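Local coordinates for putative ABC transporter amino acid-binding protein (Sinorhizobium meliloti, PDB 2Q88) that binds the compatible solute ectoine between its two lobes and probably delivers it to an ABC transporter for uptake in osmoprotection, at residues I19-A27 / L172-K183; A100-N109 / P187-V195. All coordinates share one frame; numbering follows the deposited sequence.

Interaction 1. Residues I19-A27 / L172-K183; sequences IANEPPFTA and LPVLSINDLVSK. With 4CS ((4S)-2-methyl-1,4,5,6-tetrahydropyrimidine-4-carboxylic acid), chain F.
Glu22 meets Ser176 and the bound ectoine in the ligand cleft between the two lobes. Its CB starts out pointing neither at the helix nor away from it. CG lies anti to the backbone N (chi1 -179°), and the chain stays extended, which carries the carboxylate to the ligand. Glu22 CG passes 3.5 Å from Ser176 OG. CD splits into two oxygens that both meet ectoine NAG, each with a second partner. OE1 takes a weak bond from ectoine NAG and a second bond involving Tyr61 OH. Leu172 CD2 packs against Glu22 OE1. Glu22 OE2 receives a straighter bond from ectoine NAG at 2.8 Å, with an N-H...O angle of 166°. Glu22 OE2 also accepts the hydroxyl proton of Ser176 OG at 2.6 Å, through its anti lone pair.

One face of the Phe25 ring takes the ligand's methyl group. Ectoine CAA sits over the centre of that face, 3.4 Å above the ring plane. Ser176 OG comes to the ring edge near its plane, and Pro173 CB packs obliquely, 3.6 Å from Phe25 CE1. Phe240 adds an edge-to-face contact.

Farther out, Pro24 CG rests on Leu175 CB. A water bridges Pro23 O and Ser176 O, donating to both. Lys183 NZ forms a salt bridge with Asp179 OD1, which also touches Pro23 CB.

Ser176, in the first turn of helix 174-184, probably positions the carboxylate from the second shell. The paired oxygens facing a ring N-H are consistent with recognition of a cationic amidinium-like ring in a closed cleft.

Interaction 2. Residues A100-N109 / P187-V195; sequences AEAFALKKGN and PNVEVLAPV
Phe103 and Leu192 form an antiparallel hydrogen-bonded pair between strands 101-106 and 189-192. Phe103 N gives its proton to Leu192 O at 2.8 Å, nearly straight at 175°. Leu192 N returns a bond to Phe103 O. Two residues on, Leu105 and Glu190 repeat the exchange: Leu105 N reaches Glu190 O at 2.7 Å, and Glu190 N reaches Leu105 O. Ala104 with Val191 and Lys106 with Val189 are the non-hydrogen-bonded pairs. Ala104 uses its other edge, bonding through its backbone to Tyr170. Strand 98-106 thus pairs with both 189-192 and 169-173, in the mixed sheet of one lobe of this substrate-binding protein.

The ends differ. Past the cis peptide before Pro194, Val195 N turns back to Glu101 O at 2.8 Å. At the far end Lys107 N bonds to Asn188 O, with the donor well above the carbonyl plane.

A type II turn then runs from Lys106 to Asn109, closed by Asn109 N to Lys106 O. Glu190 reaches it with CG anti to its backbone N (chi1 172°). Glu190 OE1 accepts Gly108 N at 3.0 Å from above the carboxylate plane. The Asn109 side chain bonds through ND2 to Leu113 O.

On the Phe103 face of the sheet, Val195 CG2 makes a CH-pi contact, 3.6 Å from the centroid of the Phe103 ring. Leu192 lies side by side with both Phe103 and Leu105, with Leu105 CD2 3.8 Å from Leu192 CB. Tyr116 meets the Phe103 ring edge-to-face. The polar end of Glu101 leads away to Thr134 OG1.

Backbone pairs therefore satisfy the peptide groups between the strands. The Glu190 carboxylate extends that pairing to a turn amide, and may be slightly stabilised by the positive charge of Lys107, though their charged atoms are not in contact.

From the N terminus, 19-27 comes first, in the loop after strand 14-19. The chain then passes through 100-109 on strand 98-106 before reaching 172-183, where interaction 1 closes a loop of 144 intervening residues. It continues through the end of that helix to 187-195, where interaction 2 closes its own loop of 77. The segments alternate, so the two loops cross. Interaction 1 ties the loop after strand 14-19 to the start of helix 174-184, across the ligand. Interaction 2 joins strand 189-192 to strand 98-106 in the mixed sheet. They meet there: strand 169-173 is another neighbour of 98-106, Leu172 O and Val174 N probably bond to Ala102 N and Ala100 O, and Asn178 packs on Val191.

Interaction 1. Residues I19-A27 / L172-K183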
loop_
_atom_site.group_PDB
_atom_site.type_symbol
_atom_site.label_atom_id
_atom_site.label_comp_id
_atom_site.label_asym_id
_atom_site.label_seq_id
_atom_site.Cartn_x
_atom_site.Cartn_y
_atom_site.Cartn_z
ATOM N N ILE A 19 5.194 7.632 -2.208
ATOM C CA ILE A 19 3.888 7.095 -2.616
ATOM C C ILE A 19 4.009 6.327 -3.941
ATOM O O ILE A 19 5.045 6.389 -4.593
ATOM C CB ILE A 19 2.851 8.230 -2.782
ATOM C CG1 ILE A 19 3.197 9.124 -3.982
ATOM C CG2 ILE A 19 2.722 9.047 -1.496
ATOM C CD1 ILE A 19 2.016 9.968 -4.467
ATOM N N ALA A 20 2.949 5.622 -4.351
ATOM C CA ALA A 20 2.993 4.864 -5.607
ATOM C C ALA A 20 1.967 5.277 -6.656
ATOM O O ALA A 20 2.056 4.822 -7.799
ATOM C CB ALA A 20 2.880 3.371 -5.339
ATOM N N ASN A 21 1.002 6.117 -6.281
ATOM C CA ASN A 21 -0.132 6.472 -7.161
ATOM C C ASN A 21 -1.056 5.265 -7.446
ATOM O O ASN A 21 -1.113 4.750 -8.559
ATOM C CB ASN A 21 0.343 7.133 -8.462
ATOM C CG ASN A 21 -0.764 7.893 -9.168
ATOM O OD1 ASN A 21 -1.804 8.201 -8.578
ATOM N ND2 ASN A 21 -0.549 8.199 -10.440
ATOM N N GLU A 22 -1.757 4.819 -6.412
ATOM C CA GLU A 22 -2.645 3.654 -6.491
ATOM C C GLU A 22 -3.893 3.946 -5.660
ATOM O O GLU A 22 -3.953 3.591 -4.481
ATOM C CB GLU A 22 -1.936 2.394 -5.978
ATOM C CG GLU A 22 -2.789 1.121 -6.058
ATOM C CD GLU A 22 -2.144 -0.073 -5.379
ATOM O OE1 GLU A 22 -0.954 -0.331 -5.661
ATOM O OE2 GLU A 22 -2.830 -0.767 -4.574
ATOM N N PRO A 23 -4.871 4.643 -6.247
ATOM C CA PRO A 23 -6.102 4.965 -5.527
ATOM C C PRO A 23 -6.809 3.698 -5.018
ATOM O O PRO A 23 -6.817 2.694 -5.739
ATOM C CB PRO A 23 -6.970 5.681 -6.582
ATOM C CG PRO A 23 -6.025 6.154 -7.656
ATOM C CD PRO A 23 -4.841 5.210 -7.611
ATOM N N PRO A 24 -7.449 3.733 -3.845
ATOM C CA PRO A 24 -7.555 4.906 -2.966
ATOM C C PRO A 24 -6.486 5.049 -1.872
ATOM O O PRO A 24 -6.672 5.855 -0.950
ATOM C CB PRO A 24 -8.903 4.671 -2.288
ATOM C CG PRO A 24 -8.952 3.173 -2.113
ATOM C CD PRO A 24 -8.259 2.610 -3.344
ATOM N N PHE A 25 -5.392 4.297 -1.965
ATOM C CA PHE A 25 -4.279 4.441 -1.027
ATOM C C PHE A 25 -3.531 5.763 -1.237
ATOM O O PHE A 25 -3.251 6.473 -0.273
ATOM C CB PHE A 25 -3.309 3.274 -1.155
ATOM C CG PHE A 25 -3.898 1.947 -0.752
ATOM C CD1 PHE A 25 -4.639 1.198 -1.653
ATOM C CD2 PHE A 25 -3.691 1.440 0.530
ATOM C CE1 PHE A 25 -5.182 -0.050 -1.284
ATOM C CE2 PHE A 25 -4.219 0.196 0.906
ATOM C CZ PHE A 25 -4.964 -0.545 -0.004
ATOM N N THR A 26 -3.210 6.071 -2.495
ATOM C CA THR A 26 -2.489 7.302 -2.868
ATOM C C THR A 26 -3.016 7.736 -4.216
ATOM O O THR A 26 -3.415 6.902 -5.029
ATOM C CB THR A 26 -0.964 7.075 -3.007
ATOM O OG1 THR A 26 -0.727 6.010 -3.930
ATOM C CG2 THR A 26 -0.321 6.588 -1.691
ATOM N N ALA A 27 -3.015 9.038 -4.472
ATOM C CA ALA A 27 -3.499 9.562 -5.744
ATOM C C ALA A 27 -2.838 10.909 -5.958
ATOM O O ALA A 27 -2.476 11.568 -4.992
ATOM C CB ALA A 27 -5.012 9.724 -5.719
ATOM N N LEU A 172 -4.036 -6.624 -7.050
ATOM C CA LEU A 172 -3.844 -5.464 -6.167
ATOM C C LEU A 172 -4.785 -5.659 -4.980
ATOM O O LEU A 172 -5.608 -6.586 -5.001
ATOM C CB LEU A 172 -4.230 -4.165 -6.887
ATOM C CG LEU A 172 -3.296 -3.572 -7.947
ATOM C CD1 LEU A 172 -3.838 -2.256 -8.424
ATOM C CD2 LEU A 172 -1.889 -3.408 -7.419
ATOM N N PRO A 173 -4.686 -4.819 -3.946
ATOM C CA PRO A 173 -5.698 -4.789 -2.893
ATOM C C PRO A 173 -7.114 -4.583 -3.434
ATOM O O PRO A 173 -7.305 -3.897 -4.435
ATOM C CB PRO A 173 -5.258 -3.598 -2.027
ATOM C CG PRO A 173 -3.787 -3.568 -2.195
ATOM C CD PRO A 173 -3.599 -3.849 -3.675
ATOM N N VAL A 174 -8.087 -5.229 -2.787
ATOM C CA VAL A 174 -9.510 -5.121 -3.131
ATOM C C VAL A 174 -9.943 -3.695 -3.482
ATOM O O VAL A 174 -10.524 -3.459 -4.541
ATOM C CB VAL A 174 -10.387 -5.673 -1.979
ATOM C CG1 VAL A 174 -11.874 -5.405 -2.226
ATOM C CG2 VAL A 174 -10.122 -7.167 -1.800
ATOM N N LEU A 175 -9.670 -2.747 -2.596
ATOM C CA LEU A 175 -10.096 -1.372 -2.849
ATOM C C LEU A 175 -9.463 -0.756 -4.099
ATOM O O LEU A 175 -10.120 0.022 -4.793
ATOM C CB LEU A 175 -9.857 -0.492 -1.628
ATOM C CG LEU A 175 -10.792 -0.743 -0.448
ATOM C CD1 LEU A 175 -10.185 -0.131 0.805
ATOM C CD2 LEU A 175 -12.187 -0.143 -0.691
ATOM N N SER A 176 -8.206 -1.102 -4.373
ATOM C CA SER A 176 -7.492 -0.605 -5.563
ATOM C C SER A 176 -8.035 -1.214 -6.857
ATOM O O SER A 176 -8.171 -0.513 -7.871
ATOM C CB SER A 176 -5.992 -0.919 -5.472
ATOM O OG SER A 176 -5.401 -0.396 -4.294
ATOM N N ILE A 177 -8.299 -2.521 -6.832
ATOM C CA ILE A 177 -8.845 -3.215 -8.005
ATOM C C ILE A 177 -10.242 -2.674 -8.311
ATOM O O ILE A 177 -10.526 -2.329 -9.452
ATOM C CB ILE A 177 -8.859 -4.765 -7.799
ATOM C CG1 ILE A 177 -7.443 -5.370 -7.925
ATOM C CG2 ILE A 177 -9.781 -5.452 -8.786
ATOM C CD1 ILE A 177 -6.773 -5.204 -9.334
ATOM N N ASN A 178 -11.099 -2.589 -7.292
ATOM C CA ASN A 178 -12.468 -2.077 -7.471
ATOM C C ASN A 178 -12.511 -0.658 -8.030
ATOM O O ASN A 178 -13.329 -0.343 -8.896
ATOM C CB ASN A 178 -13.254 -2.132 -6.154
ATOM C CG ASN A 178 -13.750 -3.534 -5.812
ATOM O OD1 ASN A 178 -13.851 -4.411 -6.673
ATOM N ND2 ASN A 178 -14.076 -3.740 -4.545
ATOM N N ASP A 179 -11.632 0.200 -7.530
ATOM C CA ASP A 179 -11.554 1.572 -8.014
ATOM C C ASP A 179 -11.128 1.622 -9.482
ATOM O O ASP A 179 -11.749 2.311 -10.306
ATOM C CB ASP A 179 -10.593 2.368 -7.138
ATOM C CG ASP A 179 -10.665 3.840 -7.402
ATOM O OD1 ASP A 179 -9.717 4.364 -8.019
ATOM O OD2 ASP A 179 -11.633 4.555 -7.055
ATOM N N LEU A 180 -10.083 0.862 -9.803
ATOM C CA LEU A 180 -9.521 0.809 -11.152
ATOM C C LEU A 180 -10.510 0.248 -12.176
ATOM O O LEU A 180 -10.700 0.842 -13.242
ATOM C CB LEU A 180 -8.220 -0.008 -11.134
ATOM C CG LEU A 180 -7.539 -0.440 -12.427
ATOM C CD1 LEU A 180 -6.969 0.760 -13.186
ATOM C CD2 LEU A 180 -6.439 -1.451 -12.097
ATOM N N VAL A 181 -11.152 -0.872 -11.839
ATOM C CA VAL A 181 -12.140 -1.512 -12.718
ATOM C C VAL A 181 -13.383 -0.635 -12.937
ATOM O O VAL A 181 -13.874 -0.514 -14.065
ATOM C CB VAL A 181 -12.530 -2.925 -12.202
ATOM C CG1 VAL A 181 -13.652 -3.546 -13.037
ATOM C CG2 VAL A 181 -11.303 -3.841 -12.220
ATOM N N SER A 182 -13.867 -0.005 -11.870
ATOM C CA SER A 182 -15.042 0.871 -11.969
ATOM C C SER A 182 -14.804 2.123 -12.824
ATOM O O SER A 182 -15.761 2.751 -13.288
ATOM C CB SER A 182 -15.552 1.259 -10.580
ATOM O OG SER A 182 -14.651 2.143 -9.934
ATOM N N LYS A 183 -13.539 2.488 -13.021
ATOM C CA LYS A 183 -13.180 3.627 -13.868
ATOM C C LYS A 183 -12.863 3.202 -15.301
ATOM O O LYS A 183 -12.828 4.038 -16.213
ATOM C CB LYS A 183 -11.977 4.372 -13.292
ATOM C CG LYS A 183 -12.263 5.187 -12.050
ATOM C CD LYS A 183 -10.992 5.820 -11.535
ATOM C CE LYS A 183 -11.199 6.435 -10.168
ATOM N NZ LYS A 183 -9.926 6.481 -9.394
HETATM O O 4CS F . 3.291 -4.376 -1.128
HETATM C C 4CS F . 2.379 -3.666 -0.704
HETATM O OXT 4CS F . 2.478 -3.128 0.405
HETATM C CA 4CS F . 1.115 -3.474 -1.533
HETATM C CB 4CS F . 1.391 -3.326 -3.017
HETATM C CAD 4CS F . 0.067 -3.186 -3.775
HETATM N NAG 4CS F . -0.707 -2.048 -3.213
HETATM C CAI 4CS F . -0.555 -1.653 -1.875
HETATM C CAA 4CS F . -1.354 -0.462 -1.319
HETATM N N 4CS F . 0.351 -2.316 -1.036
HETATM O O HOH W 1 -6.604 1.627 -8.116
#

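Interaction 2. Residues A100-N109 / P187-V195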
loop_
_atom_site.group_PDB
_atom_site.type_symbol
_atom_site.label_atom_id
_atom_site.label_comp_id
_atom_site.label_asym_id
_atom_site.label_seq_id
_atom_site.Cartn_x
_atom_site.Cartn_y
_atom_site.Cartn_z
ATOM N N ALA A 100 -7.762 -6.536 2.056
ATOM C CA ALA A 100 -7.543 -7.866 1.514
ATOM C C ALA A 100 -6.995 -7.725 0.089
ATOM O O ALA A 100 -6.955 -6.622 -0.456
ATOM C CB ALA A 100 -8.851 -8.619 1.511
ATOM N N GLU A 101 -6.590 -8.845 -0.513
ATOM C CA GLU A 101 -6.054 -8.854 -1.871
ATOM C C GLU A 101 -7.138 -9.289 -2.848
ATOM O O GLU A 101 -8.026 -10.074 -2.493
ATOM C CB GLU A 101 -4.844 -9.803 -1.988
ATOM C CG GLU A 101 -3.709 -9.545 -1.002
ATOM C CD GLU A 101 -2.796 -8.414 -1.454
ATOM O OE1 GLU A 101 -3.277 -7.516 -2.182
ATOM O OE2 GLU A 101 -1.597 -8.432 -1.109
ATOM N N ALA A 102 -7.061 -8.777 -4.072
ATOM C CA ALA A 102 -8.029 -9.106 -5.116
ATOM C C ALA A 102 -7.347 -9.487 -6.434
ATOM O O ALA A 102 -6.153 -9.256 -6.606
ATOM C CB ALA A 102 -9.008 -7.951 -5.329
ATOM N N PHE A 103 -8.120 -10.092 -7.342
ATOM C CA PHE A 103 -7.708 -10.356 -8.721
ATOM C C PHE A 103 -8.627 -9.623 -9.680
ATOM O O PHE A 103 -9.851 -9.608 -9.477
ATOM C CB PHE A 103 -7.886 -11.831 -9.075
ATOM C CG PHE A 103 -6.891 -12.764 -8.451
ATOM C CD1 PHE A 103 -5.691 -12.319 -7.927
ATOM C CD2 PHE A 103 -7.148 -14.136 -8.467
ATOM C CE1 PHE A 103 -4.763 -13.242 -7.373
ATOM C CE2 PHE A 103 -6.245 -15.039 -7.934
ATOM C CZ PHE A 103 -5.055 -14.588 -7.379
ATOM N N ALA A 104 -8.038 -9.060 -10.732
ATOM C CA ALA A 104 -8.763 -8.637 -11.923
ATOM C C ALA A 104 -8.510 -9.724 -12.967
ATOM O O ALA A 104 -7.364 -10.085 -13.231
ATOM C CB ALA A 104 -8.248 -7.292 -12.407
ATOM N N LEU A 105 -9.595 -10.220 -13.552
ATOM C CA LEU A 105 -9.612 -11.445 -14.346
ATOM C C LEU A 105 -10.424 -11.221 -15.622
ATOM O O LEU A 105 -11.202 -10.270 -15.713
ATOM C CB LEU A 105 -10.301 -12.540 -13.508
ATOM C CG LEU A 105 -9.632 -13.756 -12.842
ATOM C CD1 LEU A 105 -8.125 -13.780 -12.899
ATOM C CD2 LEU A 105 -10.117 -13.933 -11.420
ATOM N N LYS A 106 -10.257 -12.110 -16.600
ATOM C CA LYS A 106 -11.131 -12.114 -17.766
ATOM C C LYS A 106 -12.542 -12.550 -17.374
ATOM O O LYS A 106 -12.710 -13.424 -16.521
ATOM C CB LYS A 106 -10.556 -13.012 -18.864
ATOM C CG LYS A 106 -9.411 -12.365 -19.633
ATOM C CD LYS A 106 -9.918 -11.206 -20.475
ATOM C CE LYS A 106 -8.865 -10.704 -21.441
ATOM N NZ LYS A 106 -9.486 -9.858 -22.487
ATOM N N LYS A 107 -13.550 -11.925 -17.986
ATOM C CA LYS A 107 -14.953 -12.198 -17.661
ATOM C C LYS A 107 -15.222 -13.694 -17.770
ATOM O O LYS A 107 -14.823 -14.320 -18.745
ATOM C CB LYS A 107 -15.887 -11.428 -18.601
ATOM C CG LYS A 107 -17.363 -11.482 -18.208
ATOM C CD LYS A 107 -18.265 -11.266 -19.422
ATOM C CE LYS A 107 -19.719 -11.550 -19.087
ATOM N NZ LYS A 107 -20.420 -12.253 -20.207
ATOM N N GLY A 108 -15.877 -14.254 -16.757
ATOM C CA GLY A 108 -16.136 -15.690 -16.690
ATOM C C GLY A 108 -15.037 -16.473 -15.990
ATOM O O GLY A 108 -15.231 -17.648 -15.667
ATOM N N ASN A 109 -13.890 -15.829 -15.756
ATOM C CA ASN A 109 -12.729 -16.479 -15.126
ATOM C C ASN A 109 -12.442 -17.844 -15.783
ATOM O O ASN A 109 -12.592 -18.898 -15.150
ATOM C CB ASN A 109 -12.946 -16.587 -13.610
ATOM C CG ASN A 109 -11.689 -16.990 -12.852
ATOM O OD1 ASN A 109 -10.642 -17.237 -13.442
ATOM N ND2 ASN A 109 -11.797 -17.053 -11.528
ATOM N N PRO A 187 -16.456 -4.316 -19.818
ATOM C CA PRO A 187 -17.343 -5.433 -19.487
ATOM C C PRO A 187 -16.645 -6.799 -19.551
ATOM O O PRO A 187 -17.148 -7.778 -19.003
ATOM C CB PRO A 187 -18.428 -5.339 -20.565
ATOM C CG PRO A 187 -17.740 -4.694 -21.724
ATOM C CD PRO A 187 -16.815 -3.691 -21.105
ATOM N N ASN A 188 -15.487 -6.852 -20.205
ATOM C CA ASN A 188 -14.753 -8.098 -20.369
ATOM C C ASN A 188 -13.752 -8.384 -19.247
ATOM O O ASN A 188 -13.011 -9.370 -19.305
ATOM C CB ASN A 188 -14.080 -8.127 -21.741
ATOM C CG ASN A 188 -15.088 -8.090 -22.873
ATOM O OD1 ASN A 188 -15.194 -7.098 -23.596
ATOM N ND2 ASN A 188 -15.858 -9.166 -23.011
ATOM N N VAL A 189 -13.755 -7.519 -18.233
ATOM C CA VAL A 189 -12.934 -7.682 -17.033
ATOM C C VAL A 189 -13.840 -7.929 -15.824
ATOM O O VAL A 189 -14.934 -7.361 -15.721
ATOM C CB VAL A 189 -12.024 -6.446 -16.787
ATOM C CG1 VAL A 189 -11.342 -6.525 -15.434
ATOM C CG2 VAL A 189 -10.985 -6.313 -17.893
ATOM N N GLU A 190 -13.351 -8.754 -14.903
ATOM C CA GLU A 190 -14.117 -9.266 -13.786
ATOM C C GLU A 190 -13.255 -9.263 -12.527
ATOM O O GLU A 190 -12.063 -9.532 -12.601
ATOM C CB GLU A 190 -14.506 -10.691 -14.144
ATOM C CG GLU A 190 -15.167 -11.514 -13.071
ATOM C CD GLU A 190 -15.741 -12.769 -13.671
ATOM O OE1 GLU A 190 -16.730 -12.649 -14.427
ATOM O OE2 GLU A 190 -15.187 -13.856 -13.411
ATOM N N VAL A 191 -13.858 -8.956 -11.377
ATOM C CA VAL A 191 -13.116 -8.896 -10.113
ATOM C C VAL A 191 -13.410 -10.114 -9.247
ATOM O O VAL A 191 -14.569 -10.492 -9.062
ATOM C CB VAL A 191 -13.439 -7.609 -9.308
ATOM C CG1 VAL A 191 -12.673 -7.570 -7.987
ATOM C CG2 VAL A 191 -13.144 -6.361 -10.132
ATOM N N LEU A 192 -12.353 -10.720 -8.716
ATOM C CA LEU A 192 -12.501 -11.732 -7.677
ATOM C C LEU A 192 -11.857 -11.193 -6.402
ATOM O O LEU A 192 -10.665 -10.890 -6.383
ATOM C CB LEU A 192 -11.868 -13.059 -8.108
ATOM C CG LEU A 192 -12.007 -14.250 -7.150
ATOM C CD1 LEU A 192 -12.377 -15.515 -7.901
ATOM C CD2 LEU A 192 -10.739 -14.454 -6.325
ATOM N N ALA A 193 -12.668 -11.051 -5.354
ATOM C CA ALA A 193 -12.210 -10.509 -4.076
ATOM C C ALA A 193 -12.995 -11.105 -2.899
ATOM O O ALA A 193 -14.222 -11.218 -2.974
ATOM C CB ALA A 193 -12.330 -8.984 -4.076
ATOM N N PRO A 194 -12.298 -11.482 -1.824
ATOM C CA PRO A 194 -10.833 -11.477 -1.785
ATOM C C PRO A 194 -10.244 -12.736 -2.398
ATOM O O PRO A 194 -10.966 -13.716 -2.603
ATOM C CB PRO A 194 -10.529 -11.442 -0.291
ATOM C CG PRO A 194 -11.661 -12.164 0.335
ATOM C CD PRO A 194 -12.878 -11.888 -0.529
ATOM N N VAL A 195 -8.949 -12.706 -2.692
ATOM C CA VAL A 195 -8.247 -13.897 -3.145
ATOM C C VAL A 195 -8.309 -14.946 -2.039
ATOM O O VAL A 195 -8.053 -14.648 -0.874
ATOM C CB VAL A 195 -6.772 -13.622 -3.473
ATOM C CG1 VAL A 195 -6.082 -14.921 -3.915
ATOM C CG2 VAL A 195 -6.646 -12.566 -4.545
#